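Local coordinates for protein NADH oxidoreductase (PDB 3PI7) that probably binds NADPH and uses it in an oxidoreductase reaction, possibly the reduction of a quinone, at residues A[50-55]-A[126-131]; A[58-63]-A[143-148]; A[149-154]-A[303-308]; A[170-175]-A[238-243]. One frame throughout, in Å; residues are numbered along the deposited sequence. Where two conformers were deposited one is given.

The four contacts sample the two halves of a medium-chain reductase fold. Interactions 1 and 2 both reach the same GroES-like sheet, through strands 51-56 and 58-60, which follow each other in the chain; A130 O and the side chain of I147 bring them into touch. Interaction 3 packs helix 148-163 against helix 298-313, and P150 meets A145 of interaction 2. Interaction 4 lies in the Rossmann sheet, its centre about 31 Å from that of interaction 1. Interactions 1, 2 and 4 are buried and mix apolar packing with hydrogen bonds. Interaction 3, only partly buried, has no hydrogen bond across it and rests on aliphatic packing.

Interaction 1: A[50-55]-A[126-131]; sequences SQVLIK and AEAAAC
V52 and C131 supply the tightest apolar fit between strand 51-55 and segment 126-131. The CG2 methyl of V52 sits in a hollow between the carbonyl oxygen of A126 and the thiol of C131, 3.6 Å from SG. Beside it the CD1 end of I54 meets the small CB of A126 at 3.8 Å, so one long side chain fills the shallow place opposite an alanine. F110 from strand 107-111 covers I54, A126 and C131, while A100 of helix 98-103 lies against V52. Beneath these side chains the antiparallel backbones pair V52 with A126: V52 N donates to A126 O at 2.8 Å, and A126 N returns to V52 O at 3.1 Å. Where segment 126-131 turns away, A128 N closes the pairing on S50 O at 2.8 Å.

The other side is polar. E127 starts away from strand 51-55, but a bend at chi2 (-65°) brings its carboxylate back over S50 and Q51. There S50 OG donates a hydrogen bond of 2.6 Å to E127 OE1, on its syn lone pair. Q51 runs obliquely past the same group; its NE2 makes a longer bond, 3.3 Å, to E127 OE2 from above the carboxylate plane, while its OE1 is held by the amide of G48. Water 2 joins S50 OG to E127 OE2. The carboxylate is therefore gripped at both oxygens, which would probably stabilise its negative charge and limit its rotation at the end of the strand.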
loop_
_atom_site.group_PDB
_atom_site.type_symbol
_atom_site.label_atom_id
_atom_site.label_comp_id
_atom_site.label_asym_id
_atom_site.label_seq_id
_atom_site.Cartn_x
_atom_site.Cartn_y
_atom_site.Cartn_z
ATOM N N SER A 50 -30.986 18.920 9.719
ATOM C CA SER A 50 -30.047 18.211 10.599
ATOM C C SER A 50 -28.864 19.083 11.015
ATOM O O SER A 50 -27.919 18.582 11.631
ATOM C CB SER A 50 -29.509 16.966 9.878
ATOM O OG SER A 50 -28.777 17.321 8.707
ATOM N N GLN A 51 -28.908 20.385 10.672
ATOM C CA GLN A 51 -27.778 21.286 10.885
ATOM C C GLN A 51 -28.034 22.365 11.909
ATOM O O GLN A 51 -29.173 22.636 12.293
ATOM C CB GLN A 51 -27.413 21.971 9.554
ATOM C CG GLN A 51 -27.068 21.011 8.435
ATOM C CD GLN A 51 -26.786 21.746 7.145
ATOM O OE1 GLN A 51 -27.444 22.744 6.789
ATOM N NE2 GLN A 51 -25.804 21.266 6.407
ATOM N N VAL A 52 -26.937 23.005 12.334
ATOM C CA VAL A 52 -26.980 24.091 13.273
ATOM C C VAL A 52 -26.196 25.256 12.707
ATOM O O VAL A 52 -25.258 25.063 11.923
ATOM C CB VAL A 52 -26.457 23.677 14.676
ATOM C CG1 VAL A 52 -27.409 22.690 15.336
ATOM C CG2 VAL A 52 -25.032 23.107 14.582
ATOM N N LEU A 53 -26.611 26.449 13.082
ATOM C CA LEU A 53 -25.927 27.686 12.712
ATOM C C LEU A 53 -25.154 28.123 13.929
ATOM O O LEU A 53 -25.738 28.345 15.012
ATOM C CB LEU A 53 -26.951 28.756 12.303
ATOM C CG LEU A 53 -26.336 30.050 11.843
ATOM C CD1 LEU A 53 -25.585 29.872 10.503
ATOM C CD2 LEU A 53 -27.352 31.137 11.761
ATOM N N ILE A 54 -23.852 28.238 13.771
ATOM C CA ILE A 54 -22.974 28.578 14.887
ATOM C C ILE A 54 -22.411 29.983 14.747
ATOM O O ILE A 54 -21.815 30.306 13.709
ATOM C CB ILE A 54 -21.823 27.547 14.963
ATOM C CG1 ILE A 54 -22.350 26.083 15.118
ATOM C CG2 ILE A 54 -20.890 27.866 16.116
ATOM C CD1 ILE A 54 -21.726 25.188 14.223
ATOM N N LYS A 55 -22.479 30.767 15.839
ATOM C CA LYS A 55 -21.834 32.057 15.940
ATOM C C LYS A 55 -20.418 31.743 16.335
ATOM O O LYS A 55 -20.188 31.313 17.461
ATOM C CB LYS A 55 -22.542 32.957 16.985
ATOM C CG LYS A 55 -21.902 34.326 17.052
ATOM C CD LYS A 55 -22.512 35.266 18.118
ATOM C CE LYS A 55 -21.953 36.659 17.847
ATOM N NZ LYS A 55 -22.812 37.738 18.427
ATOM N N ALA A 126 -22.884 23.571 10.588
ATOM C CA ALA A 126 -22.365 22.229 10.762
ATOM C C ALA A 126 -23.511 21.290 10.969
ATOM O O ALA A 126 -24.588 21.705 11.430
ATOM C CB ALA A 126 -21.395 22.194 11.972
ATOM N N GLU A 127 -23.287 20.011 10.707
ATOM C CA GLU A 127 -24.265 18.974 11.088
ATOM C C GLU A 127 -24.339 18.943 12.589
ATOM O O GLU A 127 -23.301 19.118 13.244
ATOM C CB GLU A 127 -23.806 17.584 10.577
ATOM C CG GLU A 127 -23.856 17.478 9.070
ATOM C CD GLU A 127 -25.243 17.577 8.461
ATOM O OE1 GLU A 127 -26.225 17.199 9.137
ATOM O OE2 GLU A 127 -25.352 18.139 7.350
ATOM N N ALA A 128 -25.539 18.704 13.163
ATOM C CA ALA A 128 -25.645 18.577 14.629
ATOM C C ALA A 128 -24.662 17.511 15.119
ATOM O O ALA A 128 -23.949 17.696 16.131
ATOM C CB ALA A 128 -27.070 18.220 15.019
ATOM N N ALA A 129 -24.554 16.425 14.339
ATOM C CA ALA A 129 -23.677 15.285 14.651
ATOM C C ALA A 129 -22.206 15.637 14.597
ATOM O O ALA A 129 -21.383 14.846 15.060
ATOM C CB ALA A 129 -23.970 14.138 13.689
ATOM N N ALA A 130 -21.846 16.822 14.047
ATOM C CA ALA A 130 -20.438 17.203 13.929
ATOM C C ALA A 130 -20.063 18.221 15.015
ATOM O O ALA A 130 -19.027 18.888 14.926
ATOM C CB ALA A 130 -20.180 17.771 12.551
ATOM N N CYS A 131 -20.934 18.355 16.032
ATOM C CA CYS A 131 -20.723 19.282 17.132
ATOM C C CYS A 131 -20.457 18.573 18.391
ATOM O O CYS A 131 -21.048 17.532 18.650
ATOM C CB CYS A 131 -21.924 20.202 17.294
ATOM S SG CYS A 131 -22.205 21.262 15.868
HETATM O O HOH W 1 -26.590 15.852 12.168
HETATM O O HOH W 2 -27.580 17.772 5.931
#

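Interaction 2: A[58-63]-A[143-148]; sequences LASINP and GAAMIV
S60, near the end of a strand in the GroES-like sheet, meets the type I turn G143 to M146 that leads toward helix 148-163. Its hydroxyl reaches the turn because chi1 of -68° sets OG beside the backbone N and opposite the carbonyl carbon. From there OG donates to A144 O, the carbonyl of the central peptide of the turn, at 2.6 Å. The approach is far from ideal: OG stands 56° out of the carbonyl plane. The CB of A145 lies over the same hydroxyl, 3.4 Å from OG, and E86 OE2 is a weak further hydrogen-bond partner of OG. An alanine here would lack the hydroxyl, and A144 O would probably be left without its mate from the strand, with the turn freer to shift against it.

Two residues earlier on the strand, L58 puts its CB, not its branched end, against the CB of A144 at 3.8 Å. A144 thus faces the sheet with its methyl and grips it with its oxygen, while V88 of strand 86-94 touches both L58 and A144.

N62 keeps the same first torsion as S60 (-67°), which turns its amide toward the start of helix 148-163. Both polar ends of the amide are engaged elsewhere, ND2 by E86 OE2 and OD1 by K344 NZ. Held in this way, N62 ND2 rests against the aliphatic side of V148, 4.0 Å from CB.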
loop_
_atom_site.group_PDB
_atom_site.type_symbol
_atom_site.label_atom_id
_atom_site.label_comp_id
_atom_site.label_asym_id
_atom_site.label_seq_id
_atom_site.Cartn_x
_atom_site.Cartn_y
_atom_site.Cartn_z
ATOM N N LEU A 58 -13.940 31.314 17.649
ATOM C CA LEU A 58 -12.570 31.120 17.176
ATOM C C LEU A 58 -12.567 30.028 16.138
ATOM O O LEU A 58 -13.285 29.045 16.304
ATOM C CB LEU A 58 -11.623 30.728 18.342
ATOM C CG LEU A 58 -11.297 31.750 19.441
ATOM C CD1 LEU A 58 -10.663 31.071 20.645
ATOM C CD2 LEU A 58 -10.355 32.843 18.939
ATOM N N ALA A 59 -11.771 30.174 15.089
ATOM C CA ALA A 59 -11.688 29.119 14.087
ATOM C C ALA A 59 -10.231 28.693 13.969
ATOM O O ALA A 59 -9.348 29.528 14.066
ATOM C CB ALA A 59 -12.232 29.612 12.741
ATOM N N SER A 60 -9.981 27.401 13.843
ATOM C CA SER A 60 -8.621 26.895 13.656
ATOM C C SER A 60 -8.197 27.027 12.221
ATOM O O SER A 60 -9.035 27.104 11.315
ATOM C CB SER A 60 -8.526 25.414 14.020
ATOM O OG SER A 60 -8.689 25.118 15.387
ATOM N N ILE A 61 -6.891 26.966 11.998
ATOM C CA ILE A 61 -6.297 26.858 10.669
ATOM C C ILE A 61 -5.474 25.584 10.688
ATOM O O ILE A 61 -4.508 25.490 11.459
ATOM C CB ILE A 61 -5.471 28.066 10.191
ATOM C CG1 ILE A 61 -6.267 29.377 10.315
ATOM C CG2 ILE A 61 -4.985 27.825 8.730
ATOM C CD1 ILE A 61 -5.361 30.592 10.262
ATOM N N ASN A 62 -5.870 24.598 9.890
ATOM C CA ASN A 62 -5.162 23.316 9.813
ATOM C C ASN A 62 -4.556 23.102 8.443
ATOM O O ASN A 62 -5.068 23.671 7.482
ATOM C CB ASN A 62 -6.138 22.168 10.092
ATOM C CG ASN A 62 -6.645 22.153 11.507
ATOM O OD1 ASN A 62 -5.874 22.076 12.466
ATOM N ND2 ASN A 62 -7.945 22.310 11.661
ATOM N N PRO A 63 -3.569 22.187 8.269
ATOM C CA PRO A 63 -3.041 21.934 6.909
ATOM C C PRO A 63 -4.161 21.573 5.927
ATOM O O PRO A 63 -4.113 22.013 4.780
ATOM C CB PRO A 63 -2.071 20.774 7.134
ATOM C CG PRO A 63 -1.556 21.019 8.506
ATOM C CD PRO A 63 -2.817 21.406 9.272
ATOM N N GLY A 143 -11.666 24.308 22.737
ATOM C CA GLY A 143 -12.766 23.979 21.841
ATOM C C GLY A 143 -12.499 24.217 20.368
ATOM O O GLY A 143 -13.002 23.453 19.552
ATOM N N ALA A 144 -11.741 25.263 19.990
ATOM C CA ALA A 144 -11.557 25.592 18.583
ATOM C C ALA A 144 -10.715 24.589 17.833
ATOM O O ALA A 144 -10.840 24.506 16.627
ATOM C CB ALA A 144 -10.962 26.986 18.415
ATOM N N ALA A 145 -9.888 23.815 18.539
ATOM C CA ALA A 145 -9.028 22.819 17.919
ATOM C C ALA A 145 -9.240 21.423 18.554
ATOM O O ALA A 145 -8.356 20.583 18.489
ATOM C CB ALA A 145 -7.586 23.255 18.062
HETATM N N MSE A 146 -10.438 21.199 19.126
HETATM C CA MSE A 146 -10.759 19.952 19.829
HETATM C C MSE A 146 -11.068 18.790 18.874
HETATM O O MSE A 146 -10.953 17.637 19.297
HETATM C CB MSE A 146 -11.937 20.170 20.818
HETATM C CG MSE A 146 -12.295 18.930 21.661
HETATM SE SE MSE A 146 -13.841 19.167 22.808
HETATM C CE MSE A 146 -12.943 20.261 24.173
ATOM N N ILE A 147 -11.454 19.042 17.641
ATOM C CA ILE A 147 -11.832 17.929 16.772
ATOM C C ILE A 147 -10.756 17.364 15.877
ATOM O O ILE A 147 -10.477 16.181 16.013
ATOM C CB ILE A 147 -13.094 18.318 15.933
ATOM C CG1 ILE A 147 -14.302 18.551 16.865
ATOM C CG2 ILE A 147 -13.424 17.270 14.824
ATOM C CD1 ILE A 147 -15.478 19.201 16.162
ATOM N N VAL A 148 -10.249 18.130 14.905
ATOM C CA VAL A 148 -9.418 17.596 13.827
ATOM C C VAL A 148 -8.159 16.925 14.344
ATOM O O VAL A 148 -8.023 15.716 14.169
ATOM C CB VAL A 148 -9.096 18.647 12.732
ATOM C CG1 VAL A 148 -8.156 18.058 11.668
ATOM C CG2 VAL A 148 -10.388 19.164 12.086
#

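Interaction 3: A[149-154]-A[303-308]; sequences NPLTAI and PAILEA
I154, L151 and A304 bury more of their surface here than any other residue of helices 149-154 and 303-308. The axes of the two short segments pass 9.6 Å apart at 118°, and L151 and I154, three residues apart on helix 149-154, pack against A304 and A308. I154 straddles A304 with both branches. Its CG2 touches A304 CB at 3.9 Å, whereas CG1, beside the backbone N (chi1 -70°), carries CD1 further along the partner helix. There CD1 lies 3.5 Å from A304 O and the same 3.9 Å from A308 CB, with the CG of E307 flanking it at the outer margin.

L151 leaves its helix less directly, yet its extended end turns in. CD2 lies against the methyl of A304, 3.8 Å from CB, and also contacts A308 CB. CD1 instead meets I305 CG1 at 4.0 Å, the two side chains slanting across each other. A304 is small enough for both aliphatic ends to press close to its turn of backbone, and its carbonyl oxygen is already bonded to A308 N within the helix. P150 adds its ring CB against A308.

Outside the pair, W317 covers P150 and I154, and L290 and M294 of helix 290-296 pack on L151. This is steeply crossed, apolar helix packing of branched side chains on alanines, joining the helix just before the first strand of the Rossmann sheet to one that follows its last.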
loop_
_atom_site.group_PDB
_atom_site.type_symbol
_atom_site.label_atom_id
_atom_site.label_comp_id
_atom_site.label_asym_id
_atom_site.label_seq_id
_atom_site.Cartn_x
_atom_site.Cartn_y
_atom_site.Cartn_z
ATOM N N ASN A 149 -7.296 17.659 15.043
ATOM C CA ASN A 149 -6.052 17.040 15.483
ATOM C C ASN A 149 -6.251 16.075 16.635
ATOM O O ASN A 149 -5.757 14.965 16.501
ATOM C CB ASN A 149 -4.977 18.069 15.782
ATOM C CG ASN A 149 -4.448 18.696 14.498
ATOM O OD1 ASN A 149 -4.537 18.118 13.409
ATOM N ND2 ASN A 149 -4.003 19.930 14.584
ATOM N N PRO A 150 -7.038 16.378 17.681
ATOM C CA PRO A 150 -7.196 15.417 18.783
ATOM C C PRO A 150 -7.817 14.090 18.356
ATOM O O PRO A 150 -7.345 13.046 18.785
ATOM C CB PRO A 150 -8.109 16.177 19.748
ATOM C CG PRO A 150 -7.649 17.602 19.579
ATOM C CD PRO A 150 -7.641 17.676 18.059
ATOM N N LEU A 151 -8.862 14.111 17.491
ATOM C CA LEU A 151 -9.484 12.841 17.116
ATOM C C LEU A 151 -8.618 12.091 16.150
ATOM O O LEU A 151 -8.582 10.873 16.235
ATOM C CB LEU A 151 -10.896 13.023 16.552
ATOM C CG LEU A 151 -11.873 13.649 17.566
ATOM C CD1 LEU A 151 -13.217 13.849 16.932
ATOM C CD2 LEU A 151 -12.010 12.767 18.847
ATOM N N THR A 152 -7.872 12.793 15.270
ATOM C CA THR A 152 -6.933 12.102 14.381
ATOM C C THR A 152 -5.822 11.481 15.222
ATOM O O THR A 152 -5.389 10.359 14.917
ATOM C CB THR A 152 -6.340 13.084 13.356
ATOM O OG1 THR A 152 -7.408 13.714 12.667
ATOM C CG2 THR A 152 -5.415 12.402 12.344
ATOM N N ALA A 153 -5.368 12.193 16.276
ATOM C CA ALA A 153 -4.293 11.659 17.123
ATOM C C ALA A 153 -4.748 10.404 17.822
ATOM O O ALA A 153 -3.993 9.437 17.904
ATOM C CB ALA A 153 -3.836 12.683 18.156
ATOM N N ILE A 154 -5.952 10.416 18.369
ATOM C CA ILE A 154 -6.462 9.241 19.065
ATOM C C ILE A 154 -6.592 8.097 18.087
ATOM O O ILE A 154 -6.118 7.000 18.362
ATOM C CB ILE A 154 -7.797 9.562 19.780
ATOM C CG1 ILE A 154 -7.504 10.517 20.969
ATOM C CG2 ILE A 154 -8.528 8.253 20.261
ATOM C CD1 ILE A 154 -8.767 11.240 21.536
ATOM N N PRO A 303 -16.376 7.135 22.274
ATOM C CA PRO A 303 -15.273 7.085 23.254
ATOM C C PRO A 303 -14.100 8.024 22.901
ATOM O O PRO A 303 -13.495 8.579 23.817
ATOM C CB PRO A 303 -14.843 5.614 23.221
ATOM C CG PRO A 303 -16.054 4.880 22.756
ATOM C CD PRO A 303 -16.669 5.795 21.733
ATOM N N ALA A 304 -13.766 8.226 21.595
ATOM C CA ALA A 304 -12.671 9.150 21.248
ATOM C C ALA A 304 -13.056 10.599 21.591
ATOM O O ALA A 304 -12.214 11.350 22.077
ATOM C CB ALA A 304 -12.303 9.044 19.767
ATOM N N ILE A 305 -14.321 10.990 21.294
ATOM C CA ILE A 305 -14.827 12.347 21.588
ATOM C C ILE A 305 -14.820 12.534 23.106
ATOM O O ILE A 305 -14.354 13.571 23.581
ATOM C CB ILE A 305 -16.234 12.556 20.972
ATOM C CG1 ILE A 305 -16.151 12.681 19.443
ATOM C CG2 ILE A 305 -17.007 13.731 21.618
ATOM C CD1 ILE A 305 -17.511 12.480 18.697
ATOM N N LEU A 306 -15.257 11.492 23.863
ATOM C CA LEU A 306 -15.276 11.573 25.329
ATOM C C LEU A 306 -13.870 11.640 25.881
ATOM O O LEU A 306 -13.645 12.384 26.819
ATOM C CB LEU A 306 -16.059 10.411 25.981
ATOM C CG LEU A 306 -17.594 10.378 25.740
ATOM C CD1 LEU A 306 -18.156 9.003 26.059
ATOM C CD2 LEU A 306 -18.334 11.436 26.597
ATOM N N GLU A 307 -12.917 10.896 25.294
ATOM C CA GLU A 307 -11.514 10.888 25.735
ATOM C C GLU A 307 -10.828 12.221 25.422
ATOM O O GLU A 307 -10.040 12.692 26.245
ATOM C CB GLU A 307 -10.739 9.715 25.090
ATOM C CG GLU A 307 -9.272 9.604 25.480
ATOM C CD GLU A 307 -8.953 9.229 26.919
ATOM O OE1 GLU A 307 -9.849 8.725 27.635
ATOM O OE2 GLU A 307 -7.782 9.415 27.323
ATOM N N ALA A 308 -11.090 12.810 24.230
ATOM C CA ALA A 308 -10.495 14.076 23.821
ATOM C C ALA A 308 -10.972 15.181 24.781
ATOM O O ALA A 308 -10.132 15.877 25.321
ATOM C CB ALA A 308 -10.875 14.415 22.387
#

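Interaction 4: A[170-175]-A[238-243]; sequences MTAGAS and LDAVTG
M170, a selenomethionine, and L238 lie side by side where two neighbouring parallel strands end, M170 CG 3.9 Å from L238 CB. Helix 176-188 covers both through I181. A second apolar patch forms past the strand ends, where the V241 CG2 methyl meets T171 CB at 3.6 Å and also reaches the methyl of A172, itself resting on A240 CB.

Between the patches the backbone pairing fades: T171 N donates to L238 O over a rather long 3.3 Å, and water 3 joins that same oxygen to T171 O. The polar edge centres on D239. Its chi1 of 179° places CG anti to the backbone N and sends the carboxylate back toward the strand 167-170 side. OD1 then accepts three donors. T171 OG1 comes at 2.7 Å on the anti lone pair, obliquely across the acid. V241 N bonds at 3.0 Å from above the carboxylate plane, making an Asx turn, and T242 N arrives nearly straight on the syn side. W259 NE1 holds OD2. With an alanine in place of D239 the carboxylate is gone, and T171 OG1 and the amides of V241 and T242 would probably lose their common acceptor, and W259 NE1 its partner, freeing the bend after the strand.

The segments carry the C-terminal ends of the first and fourth strands, in chain order, of a sheet ordered 3-2-1-4-5-6, and the loops that follow, with a glycine-containing turn leading into helix 176-188. That is the hallmark of a Rossmann fold, whose C-terminal strand ends commonly form the dinucleotide site, consistent with NADPH binding here.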
loop_
_atom_site.group_PDB
_atom_site.type_symbol
_atom_site.label_atom_id
_atom_site.label_comp_id
_atom_site.label_asym_id
_atom_site.label_seq_id
_atom_site.Cartn_x
_atom_site.Cartn_y
_atom_site.Cartn_z
HETATM N N MSE A 170 7.010 9.072 12.275
HETATM C CA MSE A 170 6.146 10.144 11.785
HETATM C C MSE A 170 6.958 11.173 11.047
HETATM O O MSE A 170 7.988 11.609 11.546
HETATM C CB MSE A 170 5.399 10.839 12.933
HETATM C CG MSE A 170 4.352 9.950 13.542
HETATM SE SE MSE A 170 3.243 10.892 14.772
HETATM C CE MSE A 170 4.572 11.217 16.157
ATOM N N THR A 171 6.495 11.566 9.856
ATOM C CA THR A 171 7.082 12.727 9.174
ATOM C C THR A 171 6.351 13.989 9.666
ATOM O O THR A 171 5.265 13.891 10.256
ATOM C CB THR A 171 7.004 12.608 7.675
ATOM O OG1 THR A 171 5.693 12.201 7.311
ATOM C CG2 THR A 171 8.019 11.684 7.112
ATOM N N ALA A 172 6.919 15.191 9.406
ATOM C CA ALA A 172 6.361 16.489 9.852
ATOM C C ALA A 172 6.238 16.464 11.365
ATOM O O ALA A 172 5.175 16.736 11.919
ATOM C CB ALA A 172 5.003 16.766 9.202
ATOM N N GLY A 173 7.313 16.045 12.015
ATOM C CA GLY A 173 7.363 15.884 13.460
ATOM C C GLY A 173 6.947 17.080 14.285
ATOM O O GLY A 173 6.410 16.918 15.380
ATOM N N ALA A 174 7.145 18.284 13.773
ATOM C CA ALA A 174 6.819 19.467 14.564
ATOM C C ALA A 174 5.370 19.929 14.425
ATOM O O ALA A 174 4.999 20.935 15.041
ATOM C CB ALA A 174 7.752 20.593 14.187
ATOM N N SER A 175 4.548 19.228 13.631
ATOM C CA SER A 175 3.154 19.633 13.431
ATOM C C SER A 175 2.344 19.456 14.722
ATOM O O SER A 175 2.725 18.640 15.558
ATOM C CB SER A 175 2.533 18.831 12.293
ATOM O OG SER A 175 2.310 17.486 12.680
ATOM N N LEU A 238 3.396 6.909 10.132
ATOM C CA LEU A 238 2.309 7.868 9.913
ATOM C C LEU A 238 2.914 8.991 9.114
ATOM O O LEU A 238 3.799 9.704 9.602
ATOM C CB LEU A 238 1.688 8.346 11.252
ATOM C CG LEU A 238 1.198 7.229 12.188
ATOM C CD1 LEU A 238 0.646 7.821 13.509
ATOM C CD2 LEU A 238 0.121 6.403 11.515
ATOM N N ASP A 239 2.487 9.114 7.865
ATOM C CA ASP A 239 3.123 10.054 6.964
ATOM C C ASP A 239 2.219 11.195 6.497
ATOM O O ASP A 239 1.237 10.960 5.790
ATOM C CB ASP A 239 3.616 9.256 5.749
ATOM C CG ASP A 239 4.308 10.071 4.665
ATOM O OD1 ASP A 239 4.941 11.104 5.000
ATOM O OD2 ASP A 239 4.253 9.650 3.496
ATOM N N ALA A 240 2.616 12.439 6.811
ATOM C CA ALA A 240 1.901 13.643 6.380
ATOM C C ALA A 240 2.562 14.293 5.143
ATOM O O ALA A 240 2.029 15.288 4.618
ATOM C CB ALA A 240 1.904 14.680 7.525
ATOM N N VAL A 241 3.744 13.800 4.729
ATOM C CA VAL A 241 4.578 14.491 3.762
ATOM C C VAL A 241 4.595 13.821 2.400
ATOM O O VAL A 241 4.421 14.511 1.393
ATOM C CB VAL A 241 6.018 14.649 4.348
ATOM C CG1 VAL A 241 6.986 15.288 3.359
ATOM C CG2 VAL A 241 6.002 15.470 5.646
ATOM N N THR A 242 4.797 12.479 2.362
ATOM C CA THR A 242 4.962 11.702 1.139
ATOM C C THR A 242 6.247 12.186 0.475
ATOM O O THR A 242 7.161 12.621 1.181
ATOM C CB THR A 242 3.716 11.660 0.215
ATOM O OG1 THR A 242 3.634 12.856 -0.570
ATOM C CG2 THR A 242 2.424 11.418 0.984
ATOM N N GLY A 243 6.357 11.984 -0.837
ATOM C CA GLY A 243 7.549 12.340 -1.597
ATOM C C GLY A 243 8.777 11.519 -1.243
ATOM O O GLY A 243 8.679 10.480 -0.576
HETATM O O HOH W 3 3.242 12.339 10.453
#